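PDB 2B3F: glucose-binding protein from Thermus thermophilus HB27, which binds glucose and galactose and probably delivers sugar to a transport system as its solute-binding component. Local coordinates for residues A[53-58]-A[73-78]; A[188-193]-A[350-355]. One frame throughout, in Å; residues are numbered along the deposited sequence.

In the fold
From the N terminus, the chain first closes on itself at interaction 1, where the end of helix 44-55 (53-58) meets the end of helix 69-76 (73-78). The short loop between them contains strand 62-66 of the mixed sheet. Interaction 2 opens only after this, at the end of helix 166-190, and brings back segment 350-355 across a separation of 157 residues, just ahead of helix 354-370. The two loops therefore follow one another, neither nested nor crossed. They meet in space all the same: T74 OG1 and E354 OE1 lie 2.7 Å apart, a probable hydrogen bond linking the helix 69-76 end to the start of helix 354-370.

Interaction 1 (A[53-58]-A[73-78]); sequences RMLGGD and GTWVVA
M54 lies against one face of the W75 indole. Its CB sits 3.6 Å from the centroid of the six-membered ring, 17° off the normal, a CH-pi contact. The rest of the side chain doubles back along the same face: bends at chi2 (-65°) and chi3 (-83°) carry CE to the CG-CD2 side of the indole, 3.9 Å from W75 CG. SD rides higher, 5.0 Å from the centroid of the five-membered ring, a distant Met-aromatic contact. At the benzo edge, in the ring plane, L55 CD2 reaches W75 CH2 at 4.0 Å, while T74 CG2 covers the other face. With an alanine in place of W75, the M54 thioether would probably lose its platform and be freer to turn, and a gap would open beside L55.

Behind them, helix 44-55 ends in a Schellman motif, with G57 at positive phi, D58 N bonded to R53 O and G57 N to M54 O. R53 braces the turn that follows: its NE donates to D58 O at 2.9 Å, from nearly straight beyond the carbonyl oxygen, and NH2 adds a weak second bond there. The guanidinium also makes a salt bridge to E4 on strand 2-7. M54 packs on P59 and W75 on R80 and M81, so the contact joins the C-terminal ends of helices 44-55 and 69-76 beside the loops that follow them.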
ATOM      1  N   ARG A  53      11.360 -10.742 -16.547  1.00 21.49           N
ATOM      2  CA  ARG A  53      12.639 -10.063 -16.763  1.00 22.24           C
ATOM      3  C   ARG A  53      13.754 -10.630 -15.913  1.00 22.18           C
ATOM      4  O   ARG A  53      14.836 -10.934 -16.420  1.00 22.51           O
ATOM      5  CB  ARG A  53      12.508  -8.573 -16.484  1.00 22.57           C
ATOM      6  CG  ARG A  53      11.741  -7.891 -17.562  1.00 23.98           C
ATOM      7  CD  ARG A  53      11.930  -6.441 -17.540  1.00 24.57           C
ATOM      8  NE  ARG A  53      13.315  -6.084 -17.817  1.00 24.33           N
ATOM      9  CZ  ARG A  53      13.713  -4.840 -18.023  1.00 23.51           C
ATOM     10  NH1 ARG A  53      12.834  -3.858 -18.000  1.00 25.19           N
ATOM     11  NH2 ARG A  53      14.996  -4.592 -18.246  1.00 22.86           N
ATOM     12  N   MET A  54      13.477 -10.796 -14.625  1.00 21.00           N
ATOM     13  CA  MET A  54      14.485 -11.288 -13.697  1.00 21.91           C
ATOM     14  C   MET A  54      14.879 -12.725 -14.043  1.00 22.49           C
ATOM     15  O   MET A  54      16.067 -13.046 -14.117  1.00 22.88           O
ATOM     16  CB  MET A  54      13.968 -11.199 -12.266  1.00 21.39           C
ATOM     17  CG  MET A  54      13.799  -9.764 -11.759  1.00 21.26           C
ATOM     18  SD  MET A  54      15.346  -8.795 -11.596  1.00 21.12           S
ATOM     19  CE  MET A  54      15.888  -9.349 -10.009  1.00 18.87           C
ATOM     20  N   LEU A  55      13.905 -13.596 -14.279  1.00 22.75           N
ATOM     21  CA  LEU A  55      14.242 -14.991 -14.610  1.00 23.27           C
ATOM     22  C   LEU A  55      14.916 -15.108 -15.990  1.00 23.79           C
ATOM     23  O   LEU A  55      15.679 -16.034 -16.248  1.00 24.62           O
ATOM     24  CB  LEU A  55      12.991 -15.888 -14.506  1.00 23.43           C
ATOM     25  CG  LEU A  55      12.360 -16.050 -13.119  1.00 22.66           C
ATOM     26  CD1 LEU A  55      11.071 -16.883 -13.202  1.00 22.47           C
ATOM     27  CD2 LEU A  55      13.338 -16.663 -12.135  1.00 23.42           C
ATOM     28  N   GLY A  56      14.617 -14.178 -16.887  1.00 24.21           N
ATOM     29  CA  GLY A  56      15.241 -14.159 -18.206  1.00 24.54           C
ATOM     30  C   GLY A  56      16.649 -13.593 -18.175  1.00 25.01           C
ATOM     31  O   GLY A  56      17.334 -13.566 -19.218  1.00 26.17           O
ATOM     32  N   GLY A  57      17.094 -13.149 -17.002  1.00 24.41           N
ATOM     33  CA  GLY A  57      18.422 -12.544 -16.862  1.00 24.72           C
ATOM     34  C   GLY A  57      18.520 -11.131 -17.425  1.00 24.51           C
ATOM     35  O   GLY A  57      19.595 -10.710 -17.856  1.00 25.32           O
ATOM     36  N   ASP A  58      17.410 -10.393 -17.402  1.00 23.91           N
ATOM     37  CA  ASP A  58      17.349  -9.042 -17.940  1.00 23.23           C
ATOM     38  C   ASP A  58      16.767  -8.073 -16.899  1.00 22.17           C
ATOM     39  O   ASP A  58      15.703  -7.479 -17.103  1.00 21.97           O
ATOM     40  CB  ASP A  58      16.516  -9.036 -19.232  1.00 24.26           C
ATOM     41  CG  ASP A  58      16.545  -7.696 -19.950  1.00 25.82           C
ATOM     42  OD1 ASP A  58      17.494  -6.903 -19.750  1.00 30.63           O
ATOM     43  OD2 ASP A  58      15.593  -7.435 -20.710  1.00 31.93           O
ATOM     44  N   GLY A  73      11.375 -12.208   0.456  1.00 16.96           N
ATOM     45  CA  GLY A  73      11.004 -13.561   0.069  1.00 17.40           C
ATOM     46  C   GLY A  73      11.073 -13.846  -1.412  1.00 17.93           C
ATOM     47  O   GLY A  73      10.876 -15.000  -1.819  1.00 19.52           O
ATOM     48  N   THR A  74      11.329 -12.822  -2.227  1.00 17.81           N
ATOM     49  CA  THR A  74      11.432 -13.038  -3.676  1.00 17.75           C
ATOM     50  C   THR A  74      12.867 -12.864  -4.188  1.00 17.97           C
ATOM     51  O   THR A  74      13.568 -13.869  -4.329  1.00 18.93           O
ATOM     52  CB  THR A  74      10.397 -12.205  -4.431  1.00 18.15           C
ATOM     53  OG1 THR A  74       9.086 -12.544  -3.926  1.00 18.91           O
ATOM     54  CG2 THR A  74      10.442 -12.512  -5.925  1.00 17.92           C
ATOM     55  N   TRP A  75      13.314 -11.640  -4.461  1.00 17.50           N
ATOM     56  CA  TRP A  75      14.599 -11.478  -5.183  1.00 17.71           C
ATOM     57  C   TRP A  75      15.813 -11.476  -4.262  1.00 18.03           C
ATOM     58  O   TRP A  75      16.927 -11.756  -4.724  1.00 17.98           O
ATOM     59  CB  TRP A  75      14.574 -10.282  -6.176  1.00 18.32           C
ATOM     60  CG  TRP A  75      13.473 -10.486  -7.178  1.00 17.41           C
ATOM     61  CD1 TRP A  75      12.356  -9.718  -7.358  1.00 18.63           C
ATOM     62  CD2 TRP A  75      13.347 -11.591  -8.068  1.00 17.40           C
ATOM     63  NE1 TRP A  75      11.550 -10.277  -8.318  1.00 18.16           N
ATOM     64  CE2 TRP A  75      12.127 -11.429  -8.769  1.00 17.06           C
ATOM     65  CE3 TRP A  75      14.137 -12.711  -8.342  1.00 17.20           C
ATOM     66  CZ2 TRP A  75      11.690 -12.340  -9.729  1.00 18.13           C
ATOM     67  CZ3 TRP A  75      13.698 -13.620  -9.291  1.00 18.42           C
ATOM     68  CH2 TRP A  75      12.480 -13.430  -9.972  1.00 18.20           C
ATOM     69  N   VAL A  76      15.589 -11.201  -2.975  1.00 17.94           N
ATOM     70  CA  VAL A  76      16.660 -11.279  -1.966  1.00 17.61           C
ATOM     71  C   VAL A  76      17.038 -12.726  -1.657  1.00 18.32           C
ATOM     72  O   VAL A  76      18.226 -13.107  -1.796  1.00 18.48           O
ATOM     73  CB  VAL A  76      16.297 -10.502  -0.691  1.00 17.48           C
ATOM     74  CG1 VAL A  76      17.325 -10.746   0.402  1.00 15.78           C
ATOM     75  CG2 VAL A  76      16.186  -8.994  -1.008  1.00 18.22           C
ATOM     76  N   VAL A  77      16.067 -13.555  -1.269  1.00 18.64           N
ATOM     77  CA  VAL A  77      16.364 -14.970  -1.001  1.00 19.10           C
ATOM     78  C   VAL A  77      16.904 -15.691  -2.233  1.00 19.71           C
ATOM     79  O   VAL A  77      17.630 -16.679  -2.110  1.00 20.04           O
ATOM     80  CB  VAL A  77      15.157 -15.780  -0.437  1.00 19.62           C
ATOM     81  CG1 VAL A  77      14.761 -15.276   0.937  1.00 21.90           C
ATOM     82  CG2 VAL A  77      13.997 -15.754  -1.379  1.00 20.76           C
ATOM     83  N   ALA A  78      16.554 -15.198  -3.415  1.00 20.09           N
ATOM     84  CA  ALA A  78      17.065 -15.755  -4.662  1.00 20.67           C
ATOM     85  C   ALA A  78      18.469 -15.254  -5.021  1.00 21.28           C
ATOM     86  O   ALA A  78      18.989 -15.622  -6.073  1.00 21.00           O
ATOM     87  CB  ALA A  78      16.097 -15.475  -5.790  1.00 21.04           C
TER

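Interaction 2 (A[188-193]-A[350-355])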
ATOM      1  N   ASN A 188      -0.039 -11.885  14.694  1.00 19.89           N
ATOM      2  CA  ASN A 188       0.058 -13.321  14.939  1.00 20.23           C
ATOM      3  C   ASN A 188      -0.321 -14.185  13.739  1.00 20.02           C
ATOM      4  O   ASN A 188       0.084 -15.347  13.678  1.00 20.76           O
ATOM      5  CB  ASN A 188      -0.749 -13.717  16.171  1.00 20.60           C
ATOM      6  CG  ASN A 188      -0.088 -13.265  17.472  1.00 22.93           C
ATOM      7  OD1 ASN A 188       1.129 -13.066  17.524  1.00 24.79           O
ATOM      8  ND2 ASN A 188      -0.896 -13.088  18.520  1.00 22.95           N
ATOM      9  N   LEU A 189      -1.050 -13.629  12.774  1.00 18.91           N
ATOM     10  CA  LEU A 189      -1.291 -14.374  11.539  1.00 19.46           C
ATOM     11  C   LEU A 189       0.011 -14.619  10.797  1.00 19.47           C
ATOM     12  O   LEU A 189       0.205 -15.687  10.210  1.00 20.96           O
ATOM     13  CB  LEU A 189      -2.266 -13.634  10.609  1.00 18.60           C
ATOM     14  CG  LEU A 189      -3.698 -13.455  11.085  1.00 19.51           C
ATOM     15  CD1 LEU A 189      -4.451 -12.493  10.155  1.00 18.99           C
ATOM     16  CD2 LEU A 189      -4.413 -14.800  11.171  1.00 20.18           C
ATOM     17  N   TRP A 190       0.904 -13.632  10.826  1.00 19.57           N
ATOM     18  CA  TRP A 190       2.036 -13.591   9.894  1.00 20.10           C
ATOM     19  C   TRP A 190       3.284 -14.280  10.443  1.00 21.15           C
ATOM     20  O   TRP A 190       4.174 -14.634   9.679  1.00 20.56           O
ATOM     21  CB  TRP A 190       2.282 -12.129   9.458  1.00 19.04           C
ATOM     22  CG  TRP A 190       0.987 -11.575   9.018  1.00 18.30           C
ATOM     23  CD1 TRP A 190       0.281 -10.575   9.600  1.00 17.20           C
ATOM     24  CD2 TRP A 190       0.179 -12.064   7.942  1.00 16.70           C
ATOM     25  NE1 TRP A 190      -0.906 -10.392   8.946  1.00 17.84           N
ATOM     26  CE2 TRP A 190      -1.003 -11.307   7.932  1.00 18.42           C
ATOM     27  CE3 TRP A 190       0.343 -13.072   6.988  1.00 17.46           C
ATOM     28  CZ2 TRP A 190      -2.020 -11.527   7.013  1.00 17.40           C
ATOM     29  CZ3 TRP A 190      -0.662 -13.282   6.072  1.00 16.77           C
ATOM     30  CH2 TRP A 190      -1.827 -12.515   6.088  1.00 17.42           C
ATOM     31  N   ASN A 191       3.305 -14.492  11.760  1.00 22.74           N
ATOM     32  CA  ASN A 191       4.334 -15.315  12.420  1.00 23.25           C
ATOM     33  C   ASN A 191       3.826 -16.735  12.690  1.00 24.09           C
ATOM     34  O   ASN A 191       4.558 -17.572  13.217  1.00 25.72           O
ATOM     35  CB  ASN A 191       4.845 -14.627  13.709  1.00 24.17           C
ATOM     36  CG  ASN A 191       3.751 -14.418  14.766  1.00 24.61           C
ATOM     37  OD1 ASN A 191       2.802 -15.184  14.832  1.00 24.95           O
ATOM     38  ND2 ASN A 191       3.899 -13.388  15.603  1.00 25.80           N
ATOM     39  N   GLY A 192       2.574 -17.004  12.317  1.00 23.45           N
ATOM     40  CA  GLY A 192       1.999 -18.346  12.422  1.00 24.14           C
ATOM     41  C   GLY A 192       1.496 -18.722  13.802  1.00 24.44           C
ATOM     42  O   GLY A 192       1.145 -19.883  14.041  1.00 24.97           O
ATOM     43  N   LYS A 193       1.443 -17.756  14.716  1.00 25.01           N
ATOM     44  CA  LYS A 193       0.952 -18.031  16.066  1.00 25.52           C
ATOM     45  C   LYS A 193      -0.555 -18.115  16.109  1.00 25.08           C
ATOM     46  O   LYS A 193      -1.111 -18.810  16.960  1.00 25.99           O
ATOM     47  CB  LYS A 193       1.444 -16.983  17.064  1.00 26.49           C
ATOM     48  CG  LYS A 193       2.931 -17.159  17.392  1.00 28.45           C
ATOM     49  CD  LYS A 193       3.378 -16.174  18.455  1.00 29.16           C
ATOM     50  CE  LYS A 193       4.803 -16.475  18.928  1.00 32.23           C
ATOM     51  NZ  LYS A 193       5.439 -15.218  19.465  1.00 33.90           N
ATOM     52  N   ALA A 350       4.280  -5.934   3.294  1.00 13.14           N
ATOM     53  CA  ALA A 350       5.073  -5.834   4.515  1.00 13.62           C
ATOM     54  C   ALA A 350       5.194  -7.165   5.257  1.00 14.62           C
ATOM     55  O   ALA A 350       6.323  -7.535   5.675  1.00 15.38           O
ATOM     56  CB  ALA A 350       4.537  -4.769   5.419  1.00 13.20           C
ATOM     57  N   VAL A 351       4.076  -7.896   5.397  1.00 14.34           N
ATOM     58  CA  VAL A 351       3.982  -8.988   6.394  1.00 14.29           C
ATOM     59  C   VAL A 351       4.061 -10.419   5.862  1.00 14.72           C
ATOM     60  O   VAL A 351       4.383 -11.347   6.630  1.00 14.53           O
ATOM     61  CB  VAL A 351       2.722  -8.839   7.277  1.00 14.18           C
ATOM     62  CG1 VAL A 351       2.770  -7.537   8.061  1.00 15.52           C
ATOM     63  CG2 VAL A 351       1.454  -8.886   6.454  1.00 14.24           C
ATOM     64  N   ALA A 352       3.786 -10.609   4.568  1.00 14.98           N
ATOM     65  CA  ALA A 352       3.758 -11.942   3.976  1.00 15.12           C
ATOM     66  C   ALA A 352       4.530 -11.987   2.674  1.00 15.38           C
ATOM     67  O   ALA A 352       4.516 -11.039   1.893  1.00 14.42           O
ATOM     68  CB  ALA A 352       2.313 -12.370   3.708  1.00 15.52           C
ATOM     69  N   PRO A 353       5.156 -13.134   2.393  1.00 15.59           N
ATOM     70  CA  PRO A 353       5.868 -13.253   1.133  1.00 16.37           C
ATOM     71  C   PRO A 353       4.938 -13.288  -0.065  1.00 16.73           C
ATOM     72  O   PRO A 353       3.755 -13.584   0.091  1.00 15.89           O
ATOM     73  CB  PRO A 353       6.599 -14.582   1.275  1.00 16.60           C
ATOM     74  CG  PRO A 353       5.775 -15.357   2.207  1.00 17.11           C
ATOM     75  CD  PRO A 353       5.201 -14.372   3.179  1.00 16.54           C
ATOM     76  N   GLU A 354       5.477 -12.996  -1.243  1.00 16.98           N
ATOM     77  CA  GLU A 354       4.694 -13.031  -2.482  1.00 18.34           C
ATOM     78  C   GLU A 354       4.011 -14.385  -2.739  1.00 18.03           C
ATOM     79  O   GLU A 354       2.936 -14.432  -3.339  1.00 17.48           O
ATOM     80  CB  GLU A 354       5.568 -12.622  -3.676  1.00 19.35           C
ATOM     81  CG  GLU A 354       5.932 -11.118  -3.634  1.00 22.09           C
ATOM     82  CD  GLU A 354       6.502 -10.567  -4.941  1.00 24.22           C
ATOM     83  OE1 GLU A 354       7.340 -11.266  -5.558  1.00 27.33           O
ATOM     84  OE2 GLU A 354       6.104  -9.421  -5.340  1.00 29.31           O
ATOM     85  N   SER A 355       4.630 -15.469  -2.278  1.00 17.47           N
ATOM     86  CA  SER A 355       4.055 -16.818  -2.403  1.00 17.90           C
ATOM     87  C   SER A 355       2.646 -16.863  -1.812  1.00 17.74           C
ATOM     88  O   SER A 355       1.733 -17.458  -2.391  1.00 17.98           O
ATOM     89  CB  SER A 355       4.948 -17.830  -1.689  1.00 18.24           C
ATOM     90  OG  SER A 355       5.090 -17.540  -0.318  1.00 19.06           O
TER
HETATM   91  O   HOH W   1       4.554 -14.038   7.108  1.00 20.18           O
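W190 swings its indole out with CG anti to the carbonyl carbon (chi1 -50°), and V351 has CG1 anti to its carbonyl carbon (chi1 -62°), which leaves CG2 between the backbone N and that carbon. Together these torsions set the CG2 methyl squarely on the ring: V351 CG2 is 3.6 Å from the centroid of the W190 five-membered ring and just 1° off its normal, a CH-pi contact. V351 CB follows over the same face, 3.7 Å from W190 CG. Further along, A352 CB approaches the benzo side obliquely, 3.9 Å from W190 CE3. L189 CB covers the opposite face over its centre, so the pyrrole part of the indole is held between two aliphatic groups.

The backbones are joined through a water. It donates to W190 O at 2.7 Å and to V351 O at 2.7 Å, giving both carbonyls a partner. Beyond W190 the chain turns at G192, which has positive phi, and N191 OD1 accepts from K193 N in the carbonyl plane at 2.9 Å, forming an Asx turn.

W186, F196 and F356 all meet W190 edge to face, making it the centre of an aromatic cluster. Away from the galactose pocket, the contact is a mostly apolar joint, with one bridging water, between the C-terminal end of helix 166-190 and the lead-in to helix 354-370 within the two-lobed fold of bacterial solute-binding proteins.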